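HAD-superfamily hydrolase, subfamily IA, variant 1 (Ehrlichia chaffeensis, PDB 3KZX) probably hydrolyses 2-phosphoglycolate to glycolate and inorganic phosphate, as a phosphatase of the HAD-like superfamily. Local coordinates at residues I41-T46 / S68-Y73; F181-S186 / Y219-F224; D31-L36 / S92-Q97; N119-I124 / T170-E175. All blocks are in the same frame, centred on the assembly; numbering follows the deposited sequence.

Contact 1 of 4, residues I41-T46 / S68-Y73; sequences INIDRT and STIPKY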
# COMPACT_ATOMS: atom_id res chain seq x y z
N ILE A 41 -3.83 -4.74 11.77
CA ILE A 41 -5.01 -4.56 12.61
C ILE A 41 -6.13 -5.37 11.96
O ILE A 41 -6.46 -5.15 10.80
CB ILE A 41 -5.33 -3.05 12.83
CG1 ILE A 41 -4.22 -2.43 13.71
CG2 ILE A 41 -6.73 -2.85 13.42
CD1 ILE A 41 -4.59 -1.14 14.52
N ASN A 42 -6.69 -6.31 12.73
CA ASN A 42 -7.70 -7.24 12.26
C ASN A 42 -7.03 -8.29 11.36
O ASN A 42 -7.56 -8.64 10.29
CB ASN A 42 -8.87 -6.50 11.54
CG ASN A 42 -9.57 -5.48 12.45
OD1 ASN A 42 -9.55 -5.62 13.69
ND2 ASN A 42 -10.19 -4.44 11.86
N ILE A 43 -5.85 -8.75 11.78
CA ILE A 43 -5.16 -9.86 11.11
C ILE A 43 -6.12 -11.05 11.00
O ILE A 43 -6.81 -11.39 11.97
CB ILE A 43 -3.91 -10.30 11.88
CG1 ILE A 43 -2.82 -9.24 11.76
CG2 ILE A 43 -3.38 -11.64 11.36
CD1 ILE A 43 -1.57 -9.53 12.63
N ASP A 44 -6.22 -11.66 9.81
CA ASP A 44 -7.00 -12.89 9.64
C ASP A 44 -6.11 -14.04 10.08
O ASP A 44 -5.06 -14.28 9.48
CB ASP A 44 -7.47 -13.07 8.19
CG ASP A 44 -8.45 -14.23 8.02
OD1 ASP A 44 -9.09 -14.29 6.96
OD2 ASP A 44 -8.58 -15.08 8.95
N ARG A 45 -6.52 -14.73 11.14
CA ARG A 45 -5.73 -15.81 11.72
C ARG A 45 -5.49 -16.91 10.71
O ARG A 45 -4.40 -17.48 10.67
CB ARG A 45 -6.41 -16.38 12.97
CG ARG A 45 -6.48 -15.42 14.16
CD ARG A 45 -7.17 -16.04 15.37
NE ARG A 45 -7.19 -15.13 16.51
CZ ARG A 45 -7.96 -14.05 16.58
NH1 ARG A 45 -8.80 -13.72 15.59
NH2 ARG A 45 -7.91 -13.28 17.66
N THR A 46 -6.51 -17.20 9.89
CA THR A 46 -6.40 -18.27 8.88
C THR A 46 -5.20 -18.01 8.00
O THR A 46 -4.40 -18.91 7.77
CB THR A 46 -7.66 -18.41 8.04
OG1 THR A 46 -8.77 -18.60 8.91
CG2 THR A 46 -7.56 -19.62 7.10
N SER A 68 -5.90 -7.54 18.95
CA SER A 68 -5.00 -6.41 19.15
C SER A 68 -3.64 -6.83 19.68
O SER A 68 -2.67 -6.08 19.60
CB SER A 68 -5.63 -5.43 20.14
OG SER A 68 -4.74 -4.39 20.49
N THR A 69 -3.59 -8.02 20.28
CA THR A 69 -2.36 -8.56 20.85
C THR A 69 -1.61 -9.45 19.88
O THR A 69 -0.42 -9.69 20.08
CB THR A 69 -2.69 -9.34 22.14
OG1 THR A 69 -3.27 -8.42 23.06
CG2 THR A 69 -1.45 -9.99 22.77
N ILE A 70 -2.30 -9.94 18.85
CA ILE A 70 -1.73 -10.87 17.87
C ILE A 70 -0.38 -10.40 17.34
O ILE A 70 0.57 -11.19 17.34
CB ILE A 70 -2.71 -11.18 16.70
CG1 ILE A 70 -3.87 -12.04 17.18
CG2 ILE A 70 -2.00 -11.91 15.57
CD1 ILE A 70 -3.44 -13.41 17.64
N PRO A 71 -0.26 -9.13 16.91
CA PRO A 71 1.03 -8.72 16.35
C PRO A 71 2.21 -8.81 17.33
O PRO A 71 3.25 -9.39 16.98
CB PRO A 71 0.79 -7.27 15.92
CG PRO A 71 -0.71 -7.16 15.77
CD PRO A 71 -1.26 -8.06 16.82
N LYS A 72 2.04 -8.29 18.55
CA LYS A 72 3.14 -8.37 19.54
C LYS A 72 3.43 -9.80 19.90
O LYS A 72 4.57 -10.19 20.05
CB LYS A 72 2.86 -7.56 20.81
CG LYS A 72 3.41 -6.13 20.69
CD LYS A 72 2.98 -5.21 21.83
CE LYS A 72 3.29 -3.73 21.53
NZ LYS A 72 4.53 -3.25 22.18
N TYR A 73 2.39 -10.60 20.01
CA TYR A 73 2.59 -12.02 20.28
C TYR A 73 3.42 -12.69 19.17
O TYR A 73 4.37 -13.42 19.47
CB TYR A 73 1.26 -12.73 20.43
CG TYR A 73 1.36 -14.14 20.89
CD1 TYR A 73 1.40 -14.45 22.24
CD2 TYR A 73 1.37 -15.18 19.99
CE1 TYR A 73 1.47 -15.77 22.68
CE2 TYR A 73 1.46 -16.49 20.40
CZ TYR A 73 1.50 -16.79 21.73
OH TYR A 73 1.58 -18.09 22.12

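Contact 2 of 4, residues F181-S186 / Y219-F224; sequences FFIGDS and YDIRNF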
# COMPACT_ATOMS: atom_id res chain seq x y z
N PHE A 181 3.96 11.98 -7.60
CA PHE A 181 4.45 11.40 -6.34
C PHE A 181 3.93 9.98 -6.20
O PHE A 181 2.71 9.75 -6.28
CB PHE A 181 3.94 12.19 -5.11
CG PHE A 181 4.40 13.64 -5.03
CD1 PHE A 181 5.31 14.18 -5.93
CD2 PHE A 181 3.99 14.42 -3.95
CE1 PHE A 181 5.72 15.52 -5.82
CE2 PHE A 181 4.40 15.76 -3.82
CZ PHE A 181 5.26 16.30 -4.76
N PHE A 182 4.82 9.01 -5.99
CA PHE A 182 4.42 7.65 -5.70
C PHE A 182 4.72 7.37 -4.24
O PHE A 182 5.88 7.14 -3.87
CB PHE A 182 5.12 6.62 -6.62
CG PHE A 182 4.60 5.17 -6.48
CD1 PHE A 182 5.13 4.17 -7.25
CD2 PHE A 182 3.63 4.82 -5.56
CE1 PHE A 182 4.72 2.85 -7.13
CE2 PHE A 182 3.19 3.48 -5.45
CZ PHE A 182 3.75 2.51 -6.27
N ILE A 183 3.66 7.41 -3.42
CA ILE A 183 3.73 7.11 -1.99
C ILE A 183 3.61 5.61 -1.76
O ILE A 183 2.64 4.99 -2.11
CB ILE A 183 2.67 7.86 -1.15
CG1 ILE A 183 2.80 9.37 -1.35
CG2 ILE A 183 2.87 7.50 0.36
CD1 ILE A 183 1.53 10.17 -0.92
N GLY A 184 4.69 5.04 -1.24
CA GLY A 184 4.81 3.62 -1.04
C GLY A 184 5.78 3.29 0.07
O GLY A 184 6.70 4.06 0.41
N ASP A 185 5.58 2.12 0.64
CA ASP A 185 6.37 1.67 1.78
C ASP A 185 7.58 0.84 1.40
O ASP A 185 8.54 0.78 2.18
CB ASP A 185 5.53 0.85 2.75
CG ASP A 185 5.06 -0.43 2.14
OD1 ASP A 185 4.21 -0.35 1.25
OD2 ASP A 185 5.57 -1.50 2.52
N SER A 186 7.54 0.22 0.24
CA SER A 186 8.51 -0.81 -0.12
C SER A 186 9.59 -0.34 -1.06
O SER A 186 9.44 0.63 -1.80
CB SER A 186 7.81 -2.02 -0.76
OG SER A 186 7.26 -1.66 -2.02
N TYR A 219 -0.42 12.29 8.12
CA TYR A 219 -0.67 13.68 8.54
C TYR A 219 0.48 14.60 8.05
O TYR A 219 0.25 15.67 7.50
CB TYR A 219 -0.85 13.79 10.08
CG TYR A 219 -1.85 12.85 10.74
CD1 TYR A 219 -3.23 13.03 10.59
CD2 TYR A 219 -1.41 11.81 11.56
CE1 TYR A 219 -4.15 12.17 11.22
CE2 TYR A 219 -2.31 10.96 12.19
CZ TYR A 219 -3.68 11.14 12.02
OH TYR A 219 -4.56 10.28 12.66
N ASP A 220 1.71 14.13 8.21
CA ASP A 220 2.88 14.87 7.75
C ASP A 220 2.93 14.98 6.23
O ASP A 220 3.29 16.04 5.71
CB ASP A 220 4.19 14.26 8.28
CG ASP A 220 4.32 14.36 9.82
OD1 ASP A 220 3.77 15.30 10.43
OD2 ASP A 220 4.98 13.50 10.42
N ILE A 221 2.49 13.93 5.53
CA ILE A 221 2.48 13.97 4.08
C ILE A 221 1.43 14.98 3.62
O ILE A 221 1.69 15.78 2.71
CB ILE A 221 2.17 12.62 3.45
CG1 ILE A 221 3.33 11.64 3.72
CG2 ILE A 221 1.87 12.78 1.93
CD1 ILE A 221 3.05 10.16 3.32
N ARG A 222 0.26 14.96 4.26
CA ARG A 222 -0.80 15.93 3.94
C ARG A 222 -0.32 17.38 4.16
O ARG A 222 -0.54 18.24 3.31
CB ARG A 222 -2.06 15.65 4.73
CG ARG A 222 -3.25 16.56 4.33
CD ARG A 222 -4.40 16.30 5.27
NE ARG A 222 -5.45 17.32 5.22
CZ ARG A 222 -5.43 18.49 5.86
NH1 ARG A 222 -4.40 18.84 6.63
NH2 ARG A 222 -6.44 19.31 5.72
N ASN A 223 0.29 17.65 5.30
CA ASN A 223 0.87 18.98 5.55
C ASN A 223 1.88 19.40 4.47
O ASN A 223 1.85 20.55 4.01
CB ASN A 223 1.49 19.08 6.94
CG ASN A 223 0.45 19.09 8.04
OD1 ASN A 223 0.71 18.66 9.18
ND2 ASN A 223 -0.73 19.55 7.71
N PHE A 224 2.74 18.47 4.08
CA PHE A 224 3.74 18.72 3.05
C PHE A 224 3.10 19.06 1.72
O PHE A 224 3.46 20.06 1.08
CB PHE A 224 4.62 17.49 2.92
CG PHE A 224 5.70 17.60 1.88
CD1 PHE A 224 6.78 18.45 2.07
CD2 PHE A 224 5.67 16.79 0.76
CE1 PHE A 224 7.81 18.51 1.15
CE2 PHE A 224 6.70 16.83 -0.18
CZ PHE A 224 7.76 17.71 -0.00

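Contact 3 of 4, residues D31-L36 / S92-Q97; sequences DWYNTL and SLEKSQ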
# COMPACT_ATOMS: atom_id res chain seq x y z
N ASP A 31 0.40 3.04 -2.93
CA ASP A 31 0.29 1.60 -2.77
C ASP A 31 -0.83 1.33 -1.78
O ASP A 31 -1.26 2.25 -1.05
CB ASP A 31 1.61 1.06 -2.25
CG ASP A 31 1.78 -0.45 -2.49
OD1 ASP A 31 0.86 -1.12 -2.99
OD2 ASP A 31 2.88 -0.95 -2.19
N TRP A 32 -1.31 0.08 -1.75
CA TRP A 32 -2.43 -0.31 -0.94
C TRP A 32 -1.92 -0.91 0.40
O TRP A 32 -1.87 -0.24 1.43
CB TRP A 32 -3.33 -1.25 -1.76
CG TRP A 32 -4.57 -1.68 -1.12
CD1 TRP A 32 -4.88 -2.95 -0.71
CD2 TRP A 32 -5.69 -0.86 -0.75
NE1 TRP A 32 -6.12 -2.97 -0.13
CE2 TRP A 32 -6.64 -1.70 -0.14
CE3 TRP A 32 -5.97 0.50 -0.87
CZ2 TRP A 32 -7.87 -1.23 0.33
CZ3 TRP A 32 -7.19 0.97 -0.39
CH2 TRP A 32 -8.12 0.10 0.21
N TYR A 33 -1.46 -2.15 0.36
CA TYR A 33 -1.05 -2.83 1.59
C TYR A 33 0.20 -2.16 2.19
O TYR A 33 1.17 -1.96 1.50
CB TYR A 33 -0.75 -4.30 1.33
CG TYR A 33 -1.96 -5.21 1.14
CD1 TYR A 33 -3.13 -5.04 1.89
CD2 TYR A 33 -1.89 -6.26 0.28
CE1 TYR A 33 -4.21 -5.88 1.70
CE2 TYR A 33 -2.96 -7.14 0.10
CZ TYR A 33 -4.12 -6.94 0.80
OH TYR A 33 -5.15 -7.84 0.62
N ASN A 34 0.15 -1.85 3.49
CA ASN A 34 1.27 -1.25 4.23
C ASN A 34 1.62 0.20 3.86
O ASN A 34 2.59 0.77 4.35
CB ASN A 34 2.47 -2.19 4.20
CG ASN A 34 2.08 -3.59 4.65
OD1 ASN A 34 1.63 -3.79 5.78
ND2 ASN A 34 2.18 -4.56 3.74
N THR A 35 0.77 0.81 3.03
CA THR A 35 0.79 2.24 2.75
C THR A 35 -0.59 2.76 3.16
O THR A 35 -0.79 3.16 4.33
CB THR A 35 1.19 2.51 1.27
OG1 THR A 35 2.50 1.93 1.05
CG2 THR A 35 1.24 4.04 0.96
N LEU A 36 -1.56 2.74 2.26
CA LEU A 36 -2.91 3.14 2.69
C LEU A 36 -3.48 2.25 3.83
O LEU A 36 -4.13 2.76 4.74
CB LEU A 36 -3.89 3.22 1.52
CG LEU A 36 -3.71 4.38 0.51
CD1 LEU A 36 -4.56 4.14 -0.77
CD2 LEU A 36 -4.02 5.77 1.17
N SER A 92 0.78 -13.52 0.54
CA SER A 92 -0.45 -14.31 0.66
C SER A 92 -1.68 -13.42 0.47
O SER A 92 -2.63 -13.79 -0.23
CB SER A 92 -0.52 -15.00 2.03
OG SER A 92 -1.82 -15.49 2.32
N LEU A 93 -1.65 -12.26 1.11
CA LEU A 93 -2.72 -11.25 0.99
C LEU A 93 -2.89 -10.78 -0.44
O LEU A 93 -4.01 -10.59 -0.88
CB LEU A 93 -2.43 -10.04 1.87
CG LEU A 93 -2.45 -10.19 3.40
CD1 LEU A 93 -2.12 -8.83 4.09
CD2 LEU A 93 -3.79 -10.76 3.88
N GLU A 94 -1.78 -10.58 -1.15
CA GLU A 94 -1.84 -10.18 -2.56
C GLU A 94 -2.56 -11.20 -3.47
O GLU A 94 -3.23 -10.82 -4.43
CB GLU A 94 -0.44 -9.93 -3.12
CG GLU A 94 0.28 -8.71 -2.51
CD GLU A 94 1.69 -8.54 -3.03
OE1 GLU A 94 2.21 -9.49 -3.65
OE2 GLU A 94 2.28 -7.44 -2.84
N LYS A 95 -2.39 -12.47 -3.18
CA LYS A 95 -3.00 -13.53 -3.97
C LYS A 95 -4.37 -14.01 -3.48
O LYS A 95 -5.00 -14.86 -4.14
CB LYS A 95 -2.06 -14.74 -4.01
CG LYS A 95 -0.80 -14.51 -4.83
CD LYS A 95 0.17 -15.66 -4.56
CE LYS A 95 1.34 -15.65 -5.54
NZ LYS A 95 1.96 -17.03 -5.63
N SER A 96 -4.85 -13.47 -2.36
CA SER A 96 -6.02 -14.02 -1.69
C SER A 96 -7.31 -13.86 -2.48
O SER A 96 -7.50 -12.86 -3.16
CB SER A 96 -6.23 -13.36 -0.32
OG SER A 96 -7.37 -13.90 0.33
N GLN A 97 -8.18 -14.85 -2.35
CA GLN A 97 -9.53 -14.77 -2.84
C GLN A 97 -10.44 -14.31 -1.70
O GLN A 97 -11.61 -14.04 -1.93
CB GLN A 97 -10.00 -16.15 -3.31
CG GLN A 97 -9.07 -16.84 -4.33
CD GLN A 97 -8.97 -16.13 -5.66
OE1 GLN A 97 -9.89 -15.44 -6.10
NE2 GLN A 97 -7.85 -16.33 -6.34

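Contact 4 of 4, residues N119-I124 / T170-E175; sequences NITMAI and TNINIE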
# COMPACT_ATOMS: atom_id res chain seq x y z
N ASN A 119 -8.35 18.89 -6.32
CA ASN A 119 -8.41 18.45 -7.72
C ASN A 119 -7.06 17.84 -8.19
O ASN A 119 -6.64 18.04 -9.33
CB ASN A 119 -8.82 19.65 -8.60
CG ASN A 119 -9.72 19.27 -9.80
OD1 ASN A 119 -10.20 20.16 -10.54
ND2 ASN A 119 -9.96 17.99 -10.01
N ILE A 120 -6.41 17.10 -7.30
CA ILE A 120 -5.17 16.44 -7.62
C ILE A 120 -5.54 14.97 -7.87
O ILE A 120 -6.06 14.29 -6.97
CB ILE A 120 -4.16 16.50 -6.45
CG1 ILE A 120 -3.94 17.94 -5.94
CG2 ILE A 120 -2.87 15.76 -6.80
CD1 ILE A 120 -2.88 18.72 -6.56
N THR A 121 -5.28 14.51 -9.09
CA THR A 121 -5.68 13.17 -9.51
C THR A 121 -4.88 12.13 -8.76
O THR A 121 -3.68 12.33 -8.50
CB THR A 121 -5.43 12.98 -11.03
OG1 THR A 121 -6.07 14.07 -11.71
CG2 THR A 121 -6.05 11.65 -11.51
N MET A 122 -5.55 11.03 -8.42
CA MET A 122 -4.94 9.94 -7.67
C MET A 122 -5.12 8.61 -8.34
O MET A 122 -6.11 8.36 -9.07
CB MET A 122 -5.53 9.84 -6.25
CG MET A 122 -5.31 11.09 -5.39
SD MET A 122 -6.19 10.99 -3.82
CE MET A 122 -7.66 11.81 -4.37
N ALA A 123 -4.18 7.74 -8.04
CA ALA A 123 -4.26 6.36 -8.48
C ALA A 123 -3.71 5.42 -7.45
O ALA A 123 -3.02 5.85 -6.52
CB ALA A 123 -3.52 6.19 -9.80
N ILE A 124 -4.06 4.13 -7.58
CA ILE A 124 -3.43 3.05 -6.80
C ILE A 124 -2.65 2.15 -7.74
O ILE A 124 -3.13 1.77 -8.83
CB ILE A 124 -4.47 2.25 -6.00
CG1 ILE A 124 -4.95 3.08 -4.78
CG2 ILE A 124 -3.94 0.84 -5.50
CD1 ILE A 124 -6.26 2.60 -4.27
N THR A 170 -1.00 6.43 -17.87
CA THR A 170 -1.71 6.40 -19.14
C THR A 170 -3.23 6.55 -18.91
O THR A 170 -3.90 7.36 -19.59
CB THR A 170 -1.36 5.14 -19.94
OG1 THR A 170 0.01 5.18 -20.26
CG2 THR A 170 -2.17 5.01 -21.25
N ASN A 171 -3.76 5.82 -17.92
CA ASN A 171 -5.22 5.79 -17.70
C ASN A 171 -5.76 7.06 -17.06
O ASN A 171 -6.90 7.39 -17.29
CB ASN A 171 -5.65 4.61 -16.84
CG ASN A 171 -5.34 3.24 -17.48
OD1 ASN A 171 -5.31 2.22 -16.77
ND2 ASN A 171 -5.09 3.22 -18.77
N ILE A 172 -4.94 7.77 -16.28
CA ILE A 172 -5.35 9.08 -15.72
C ILE A 172 -4.93 10.27 -16.60
O ILE A 172 -5.18 11.42 -16.24
CB ILE A 172 -4.86 9.27 -14.28
CG1 ILE A 172 -3.35 9.53 -14.18
CG2 ILE A 172 -5.30 8.05 -13.38
CD1 ILE A 172 -2.89 9.62 -12.73
N ASN A 173 -4.28 9.99 -17.74
CA ASN A 173 -3.83 11.01 -18.68
C ASN A 173 -2.87 12.07 -18.09
O ASN A 173 -3.06 13.27 -18.30
CB ASN A 173 -5.07 11.69 -19.29
CG ASN A 173 -4.81 12.37 -20.64
OD1 ASN A 173 -5.50 13.37 -21.00
ND2 ASN A 173 -3.87 11.83 -21.42
N ILE A 174 -1.86 11.62 -17.36
CA ILE A 174 -0.84 12.49 -16.78
C ILE A 174 0.54 11.95 -17.21
O ILE A 174 0.79 10.74 -17.13
CB ILE A 174 -0.95 12.51 -15.22
CG1 ILE A 174 -2.30 13.14 -14.74
CG2 ILE A 174 0.28 13.22 -14.56
CD1 ILE A 174 -2.47 14.60 -15.08
N GLU A 175 1.43 12.83 -17.68
CA GLU A 175 2.76 12.40 -18.15
C GLU A 175 3.60 12.03 -16.91
O GLU A 175 3.47 12.67 -15.87
CB GLU A 175 3.45 13.55 -18.93

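Contact 1 of 4, residues I41-T46 / S68-Y73
I43 and I70 make the apolar heart of this contact, with P71 closing one flank. The touching on the I43 side is done by one atom: its CD1 lies 3.8 Å from CG2 of I70 and 4.0 Å from CG of P71. I43 can reach that far because CG1 stands opposite its own carbonyl carbon and the chain is then fully extended (chi2 174°), which carries the terminal methyl well clear of the backbone. The two isoleucine side chains meet at a slant, whereas I43 and P71 run past one another in opposite senses. Both isoleucines are buried, and L62 and I65 pack against I70 as well.

The polar end of R45 adds a looser layer. Its NH2 comes 4.3 Å from CG1 of I70, so the guanidinium only skirts the hydrocarbon. What fixes the group is hydrogen bonding to the loop leading into the second segment: NE to the carbonyl O of L62, NH2 to that of I65, and NH1 to OD1 of N67. With all three nitrogens engaged, its rotation is well defined.

Local contacts mark the two helix starts. D44 is the N-cap of helix 45-54, although its bond to T46 N is doubtful because the side chain is modelled in two conformers. Y73 N bonds back to T69 O at the start of helix 70-78. Two helix beginnings joined through a small apolar core fit the helical C1-type cap domain of HAD phosphatases, inserted after the first strand of the core.

Contact 2 of 4, residues F181-S186 / Y219-F224
I183, on strand 180-184, reaches across to I221 on helix 218-229. From CB its side chain divides. CG2 is set anti to the backbone N and meets CD1 of I221 at 4.0 Å. CG1 takes the other direction and, with the chain extended beyond it (chi2 162°), delivers CD1 to CG2 of I221 at 3.9 Å. The pairing is reciprocal: each isoleucine offers its branch methyl to the other's terminal methyl, and the two side chains lie past each other in opposite directions. Y203 on the neighbouring strand 199-203 touches both of them, while V28 and F30 of strand 27-30 lie against I183 as well.

Two residues back along the strand, F181 makes a second and lighter meeting. Its CE2 comes 4.4 Å from CE2 of F224, one helical turn on from I221, and the rings approach obliquely. The F224 ring also meets that of F215, their planes at about 45°, and L199 and I201 pack on F181. Helix 218-229, the last of the chain, thus lies along one face of the parallel core sheet.

Every touching atom across the contact is a carbon, and no hydrogen bond joins the two segments. The helix is held to the sheet here by shape fit and the exclusion of water, while the backbones of F181, F182 and I183 bond to strands 27-30 and 199-203.

Contact 3 of 4, residues D31-L36 / S92-Q97
The ring of Y33 lies against L93, and this is where the contact is tight. CE2 of the tyrosine sits 3.4 Å from CB of L93, while CD1 of the same leucine stands over the ring in a CH-pi contact, 4.2 Å from its centroid and only 8° off the normal. On the opposite face, CD1 of W32 lies near the rim, so the ring is sandwiched. Its OH comes 3.3 Å from the carbonyl O of L93 without forming a hydrogen bond to it; the hydroxyl bonds instead to OD2 of D100 and to NZ of K128. The same lysine makes a weak bond to L93 O, and thus bridges the two neighbouring oxygens.

Y33 belongs to the short turn that follows strand 27-30, a wider pi-type turn at 32-36 in the place of the HAD "squiggle". D31, just before it, occupies the position of the first-motif aspartate: its OD2 forms a salt bridge with K159, and OD1 receives W32 N at 2.8 Å from above the carboxylate plane. Y33 falls two residues on, apparently where HAD phosphatases usually carry their second aspartate. Helix 82-95 comes from the cap, so Y33 and L93 join cap to core beside the probable active site.

At E94, which is partly exposed, the packing is looser: its CG lies 4.3 Å from CD2 of Y33, with its backbone N set obliquely to the ring. The amide of N34 is turned to helix 82-95 and makes a weak hydrogen bond from ND2 to OE2 of E90.

Contact 4 of 4, residues N119-I124 / T170-E175
T121 and I172 meet because of how each is turned about its first torsion. With OG1 of T121 beside the backbone N (chi1 -52°), CG2 falls anti to that N and faces the helix. I172 takes the less common setting, with CG1 between the backbone N and the carbonyl carbon (chi1 73°); the backbone sets CB facing the threonine methyl, and this torsion swings CG2 and, through CG1, CD1 to it. This is helix-on-sheet packing in the Rossmann-like core of the HAD fold: helix 163-172 belongs to the crossover that leads from edge strand 148-152 to strand 180-184, and its last turn lies against strand 121-126.

A123 faces the same way as T121 and comes within 4.4 Å of I172 through its CB and the isoleucine CG2. M122 points to the other face of the sheet, packing on L112 and L115 of helix 108-117. Just past I172 the helix closes in a Schellman motif at N173, whose N bonds to T170 O; D147 and A27 also touch I172. CG2 of T121 rests on one flank of I172, with CB at 3.8 Å, CD1 at 3.9 Å and CG2 at 4.1 Å.

Contacts 2 and 4 both reach the six-stranded parallel sheet of the core, through strands 180-184 and 121-126 that flank strand 27-30; their centres are 16 Å apart. Contact 1 lies in the helical cap, about 35 Å from contact 4 between centres and on the far side of the chain's middle. Contact 3 stands between cap and core: along the chain it closes a loop that contains contact 1, and contacts 4 and 2 then follow it, in that order. It touches contact 2 where D31 N probably bonds I183 O, and contact 4 where W32 packs on I124. Cap and core thus meet beside the strand ends carrying the probable phosphatase site.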